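Local coordinates for serpin-12 (Manduca sexta, PDB 6CJ7), which probably inhibits serine proteases, as a serpin, and controls the prophenoloxidase activation system in larval hemolymph, at residues 292-304 and 309-321. Residues are numbered along the deposited sequence; the frame is centred on the assembly and turned at random.
Sequences VSSIFTQQAELYN and GSLSPQVSSALHS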
loop_
_atom_site.group_PDB
_atom_site.type_symbol
_atom_site.label_atom_id
_atom_site.label_comp_id
_atom_site.label_asym_id
_atom_site.label_seq_id
_atom_site.Cartn_x
_atom_site.Cartn_y
_atom_site.Cartn_z
ATOM N N VAL A 292 -5.818 -8.297 -15.904
ATOM C CA VAL A 292 -4.517 -8.949 -16.028
ATOM C C VAL A 292 -4.652 -10.433 -15.710
ATOM O O VAL A 292 -3.717 -11.056 -15.195
ATOM C CB VAL A 292 -3.454 -8.279 -15.135
ATOM C CG1 VAL A 292 -3.183 -6.852 -15.607
ATOM C CG2 VAL A 292 -3.884 -8.267 -13.684
ATOM N N SER A 293 -5.805 -11.019 -16.046
ATOM C CA SER A 293 -6.053 -12.414 -15.700
ATOM C C SER A 293 -5.066 -13.380 -16.352
ATOM O O SER A 293 -4.871 -14.486 -15.833
ATOM C CB SER A 293 -7.492 -12.790 -16.076
ATOM O OG SER A 293 -7.679 -12.743 -17.480
ATOM N N SER A 294 -4.427 -12.994 -17.463
ATOM C CA SER A 294 -3.548 -13.931 -18.160
ATOM C C SER A 294 -2.399 -14.409 -17.280
ATOM O O SER A 294 -1.906 -15.529 -17.478
ATOM C CB SER A 294 -2.994 -13.307 -19.446
ATOM O OG SER A 294 -2.190 -12.188 -19.146
ATOM N N ILE A 295 -1.962 -13.598 -16.308
ATOM C CA ILE A 295 -0.775 -13.961 -15.536
ATOM C C ILE A 295 -0.983 -15.212 -14.699
ATOM O O ILE A 295 0.000 -15.850 -14.310
ATOM C CB ILE A 295 -0.277 -12.824 -14.617
ATOM C CG1 ILE A 295 -1.259 -12.587 -13.463
ATOM C CG2 ILE A 295 -0.008 -11.531 -15.400
ATOM C CD1 ILE A 295 -0.793 -11.476 -12.534
ATOM N N PHE A 296 -2.240 -15.575 -14.384
ATOM C CA PHE A 296 -2.521 -16.761 -13.582
ATOM C C PHE A 296 -2.773 -18.007 -14.422
ATOM O O PHE A 296 -2.816 -19.104 -13.859
ATOM C CB PHE A 296 -3.734 -16.511 -12.668
ATOM C CG PHE A 296 -3.562 -15.334 -11.743
ATOM C CD1 PHE A 296 -2.743 -15.428 -10.632
ATOM C CD2 PHE A 296 -4.199 -14.128 -12.004
ATOM C CE1 PHE A 296 -2.566 -14.346 -9.784
ATOM C CE2 PHE A 296 -4.020 -13.037 -11.167
ATOM C CZ PHE A 296 -3.203 -13.144 -10.061
ATOM N N THR A 297 -2.922 -17.865 -15.741
ATOM C CA THR A 297 -3.309 -18.969 -16.611
ATOM C C THR A 297 -2.087 -19.739 -17.092
ATOM O O THR A 297 -0.962 -19.235 -17.096
ATOM C CB THR A 297 -4.100 -18.471 -17.830
ATOM O OG1 THR A 297 -3.217 -17.809 -18.746
ATOM C CG2 THR A 297 -5.196 -17.502 -17.401
ATOM N N GLN A 298 -2.328 -20.971 -17.531
ATOM C CA GLN A 298 -1.238 -21.716 -18.144
ATOM C C GLN A 298 -0.907 -21.203 -19.538
ATOM O O GLN A 298 -0.005 -21.750 -20.182
ATOM C CB GLN A 298 -1.576 -23.211 -18.118
ATOM C CG GLN A 298 -1.377 -23.790 -16.700
ATOM C CD GLN A 298 -2.222 -25.011 -16.396
ATOM O OE1 GLN A 298 -3.249 -25.248 -17.033
ATOM N NE2 GLN A 298 -1.794 -25.792 -15.407
ATOM N N GLN A 299 -1.582 -20.143 -19.998
ATOM C CA GLN A 299 -1.205 -19.405 -21.195
ATOM C C GLN A 299 -0.376 -18.165 -20.880
ATOM O O GLN A 299 -0.063 -17.397 -21.796
ATOM C CB GLN A 299 -2.447 -18.997 -21.996
ATOM C CG GLN A 299 -3.156 -20.163 -22.674
ATOM C CD GLN A 299 -3.834 -21.074 -21.675
ATOM O OE1 GLN A 299 -4.577 -20.614 -20.808
ATOM N NE2 GLN A 299 -3.565 -22.370 -21.775
ATOM N N ALA A 300 -0.027 -17.952 -19.610
ATOM C CA ALA A 300 0.808 -16.815 -19.243
ATOM C C ALA A 300 2.111 -16.831 -20.020
ATOM O O ALA A 300 2.761 -17.874 -20.142
ATOM C CB ALA A 300 1.109 -16.833 -17.746
ATOM N N GLU A 301 2.493 -15.666 -20.528
ATOM C CA GLU A 301 3.702 -15.499 -21.338
ATOM C C GLU A 301 4.723 -14.756 -20.487
ATOM O O GLU A 301 4.853 -13.533 -20.562
ATOM C CB GLU A 301 3.394 -14.756 -22.631
ATOM C CG GLU A 301 2.529 -15.548 -23.578
ATOM C CD GLU A 301 3.303 -16.697 -24.206
ATOM O OE1 GLU A 301 4.534 -16.576 -24.371
ATOM O OE2 GLU A 301 2.686 -17.726 -24.536
ATOM N N LEU A 302 5.442 -15.517 -19.658
ATOM C CA LEU A 302 6.448 -14.996 -18.740
ATOM C C LEU A 302 7.775 -15.711 -18.951
ATOM O O LEU A 302 8.533 -15.936 -18.003
ATOM C CB LEU A 302 5.974 -15.128 -17.288
ATOM C CG LEU A 302 4.715 -14.327 -16.974
ATOM C CD1 LEU A 302 4.045 -14.822 -15.682
ATOM C CD2 LEU A 302 5.059 -12.817 -16.898
ATOM N N TYR A 303 8.068 -16.079 -20.202
ATOM C CA TYR A 303 9.258 -16.867 -20.489
ATOM C C TYR A 303 10.546 -16.110 -20.194
ATOM O O TYR A 303 11.581 -16.740 -19.950
ATOM C CB TYR A 303 9.228 -17.323 -21.952
ATOM C CG TYR A 303 10.217 -18.415 -22.252
ATOM C CD1 TYR A 303 9.954 -19.727 -21.871
ATOM C CD2 TYR A 303 11.418 -18.143 -22.913
ATOM C CE1 TYR A 303 10.854 -20.744 -22.134
ATOM C CE2 TYR A 303 12.327 -19.154 -23.171
ATOM C CZ TYR A 303 12.043 -20.446 -22.781
ATOM O OH TYR A 303 12.940 -21.456 -23.035
ATOM N N ASN A 304 10.520 -14.783 -20.203
ATOM C CA ASN A 304 11.719 -14.016 -19.886
ATOM C C ASN A 304 11.860 -13.763 -18.391
ATOM O O ASN A 304 12.747 -13.003 -17.978
ATOM C CB ASN A 304 11.743 -12.694 -20.641
ATOM C CG ASN A 304 12.031 -12.868 -22.110
ATOM O OD1 ASN A 304 11.470 -12.150 -22.939
ATOM N ND2 ASN A 304 12.903 -13.807 -22.448
ATOM N N GLY A 309 12.319 -25.910 -20.181
ATOM C CA GLY A 309 12.316 -26.151 -21.612
ATOM C C GLY A 309 11.684 -24.963 -22.299
ATOM O O GLY A 309 12.025 -23.806 -22.024
ATOM N N SER A 310 10.695 -25.230 -23.149
ATOM C CA SER A 310 9.990 -24.166 -23.848
ATOM C C SER A 310 8.775 -23.662 -23.083
ATOM O O SER A 310 7.993 -22.881 -23.638
ATOM C CB SER A 310 9.560 -24.647 -25.228
ATOM O OG SER A 310 8.753 -25.796 -25.088
ATOM N N LEU A 311 8.599 -24.083 -21.829
ATOM C CA LEU A 311 7.446 -23.678 -21.034
ATOM C C LEU A 311 7.759 -22.446 -20.199
ATOM O O LEU A 311 8.846 -22.324 -19.619
ATOM C CB LEU A 311 6.990 -24.802 -20.101
ATOM C CG LEU A 311 6.484 -26.094 -20.742
ATOM C CD1 LEU A 311 6.062 -27.064 -19.658
ATOM C CD2 LEU A 311 5.335 -25.815 -21.693
ATOM N N SER A 312 6.775 -21.557 -20.103
ATOM C CA SER A 312 6.753 -20.401 -19.223
ATOM C C SER A 312 6.110 -20.759 -17.889
ATOM O O SER A 312 5.149 -21.532 -17.845
ATOM C CB SER A 312 5.978 -19.262 -19.864
ATOM O OG SER A 312 5.814 -18.198 -18.939
ATOM N N PRO A 313 6.599 -20.219 -16.782
ATOM C CA PRO A 313 5.839 -20.302 -15.530
ATOM C C PRO A 313 4.624 -19.394 -15.598
ATOM O O PRO A 313 4.479 -18.565 -16.493
ATOM C CB PRO A 313 6.837 -19.820 -14.475
ATOM C CG PRO A 313 7.680 -18.813 -15.237
ATOM C CD PRO A 313 7.792 -19.352 -16.656
ATOM N N GLN A 314 3.718 -19.583 -14.646
ATOM C CA GLN A 314 2.657 -18.611 -14.417
ATOM C C GLN A 314 2.618 -18.277 -12.935
ATOM O O GLN A 314 3.261 -18.938 -12.112
ATOM C CB GLN A 314 1.286 -19.116 -14.891
ATOM C CG GLN A 314 0.706 -20.253 -14.083
ATOM C CD GLN A 314 1.155 -21.613 -14.566
ATOM O OE1 GLN A 314 1.605 -21.776 -15.719
ATOM N NE2 GLN A 314 1.060 -22.599 -13.692
ATOM N N VAL A 315 1.862 -17.230 -12.602
ATOM C CA VAL A 315 1.719 -16.815 -11.205
ATOM C C VAL A 315 0.784 -17.784 -10.497
ATOM O O VAL A 315 -0.370 -17.961 -10.905
ATOM C CB VAL A 315 1.191 -15.381 -11.096
ATOM C CG1 VAL A 315 0.996 -15.013 -9.614
ATOM C CG2 VAL A 315 2.151 -14.393 -11.783
ATOM N N SER A 316 1.290 -18.444 -9.455
ATOM C CA SER A 316 0.446 -19.327 -8.657
ATOM C C SER A 316 -0.239 -18.580 -7.529
ATOM O O SER A 316 -1.415 -18.845 -7.236
ATOM C CB SER A 316 1.262 -20.480 -8.063
ATOM O OG SER A 316 1.992 -21.141 -9.077
ATOM N N SER A 317 0.485 -17.691 -6.863
ATOM C CA SER A 317 -0.054 -16.907 -5.768
ATOM C C SER A 317 0.527 -15.504 -5.867
ATOM O O SER A 317 1.706 -15.343 -6.190
ATOM C CB SER A 317 0.295 -17.527 -4.405
ATOM O OG SER A 317 -0.400 -18.748 -4.221
ATOM N N ALA A 318 -0.311 -14.499 -5.631
ATOM C CA ALA A 318 0.107 -13.099 -5.605
ATOM C C ALA A 318 -0.400 -12.527 -4.293
ATOM O O ALA A 318 -1.614 -12.388 -4.101
ATOM C CB ALA A 318 -0.453 -12.322 -6.799
ATOM N N LEU A 319 0.525 -12.228 -3.380
ATOM C CA LEU A 319 0.183 -11.932 -1.996
ATOM C C LEU A 319 0.726 -10.567 -1.606
ATOM O O LEU A 319 1.885 -10.243 -1.903
ATOM C CB LEU A 319 0.743 -13.007 -1.059
ATOM C CG LEU A 319 0.329 -14.435 -1.425
ATOM C CD1 LEU A 319 1.037 -15.458 -0.550
ATOM C CD2 LEU A 319 -1.174 -14.561 -1.292
ATOM N N HIS A 320 -0.111 -9.782 -0.935
ATOM C CA HIS A 320 0.238 -8.436 -0.506
ATOM C C HIS A 320 -0.101 -8.255 0.965
ATOM O O HIS A 320 -1.166 -8.663 1.420
ATOM C CB HIS A 320 -0.515 -7.383 -1.343
ATOM C CG HIS A 320 -0.345 -5.973 -0.841
ATOM N ND1 HIS A 320 0.888 -5.416 -0.568
ATOM C CD2 HIS A 320 -1.262 -5.016 -0.550
ATOM C CE1 HIS A 320 0.721 -4.178 -0.127
ATOM N NE2 HIS A 320 -0.570 -3.904 -0.124
ATOM N N SER A 321 0.807 -7.640 1.712
ATOM C CA SER A 321 0.519 -7.283 3.092
ATOM C C SER A 321 0.903 -5.832 3.323
ATOM O O SER A 321 1.915 -5.356 2.801
ATOM C CB SER A 321 1.262 -8.174 4.086
ATOM O OG SER A 321 0.960 -7.772 5.424
HETATM O O HOH W 1 0.677 -25.011 -14.040
#
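The hydroxyl of Ser312 sits at the junction of the two segments, taking a hydrogen bond from Leu302 N (2.8 Å to OG) and giving its own proton to Pro313 O. That second bond lies in the carbonyl plane, on a lone pair, and ties OG back to its own chain. With OG anti to the backbone N (chi1 173°), the hydroxyl comes within reach of the Leu302 N-H. Replacing Ser312 by an alanine would probably leave the Leu302 N-H without its acceptor and weaken the link between the segments at this point. Farther out, Tyr303 swings its ring alongside 309-312, the Leu311 carbonyl meeting the ring edge near its plane, and its OH donates to Gly309 O (2.7 Å).

Toward strand 317-326 the link is made by backbone: Val315 N donates to Ile295 O at 2.9 Å, nearly straight (161°). Val315 then spreads its methyls over the 3-10 turn, CG1 against Phe296 CE1 (3.6 Å) and CG2 against Ile295 CB. Ile295 CG1 lies over the rim of one face of the Phe296 ring, whereas Val315 O and Ala318 CB lie at its edge. Between these two ends the backbone sets Gln314 CB 3.2 Å from Thr297 O. Gln314 CG, between N and carbonyl carbon (chi1 69°), also meets Thr297 O, and the bend at chi2 carries the amide to Gln298, whose own amide is almost perpendicular to it.

Ile295 also packs on Thr58 and Ile62 of helix 56-66. In this serpin fold the contact lies at the start of the strand that in serpins leads to the reactive-centre loop; directional bonds to Leu302 N, Ile295 O and Gly309 O largely set its register, beside an apolar patch of Ile295, Phe296, Val315 and Ala318.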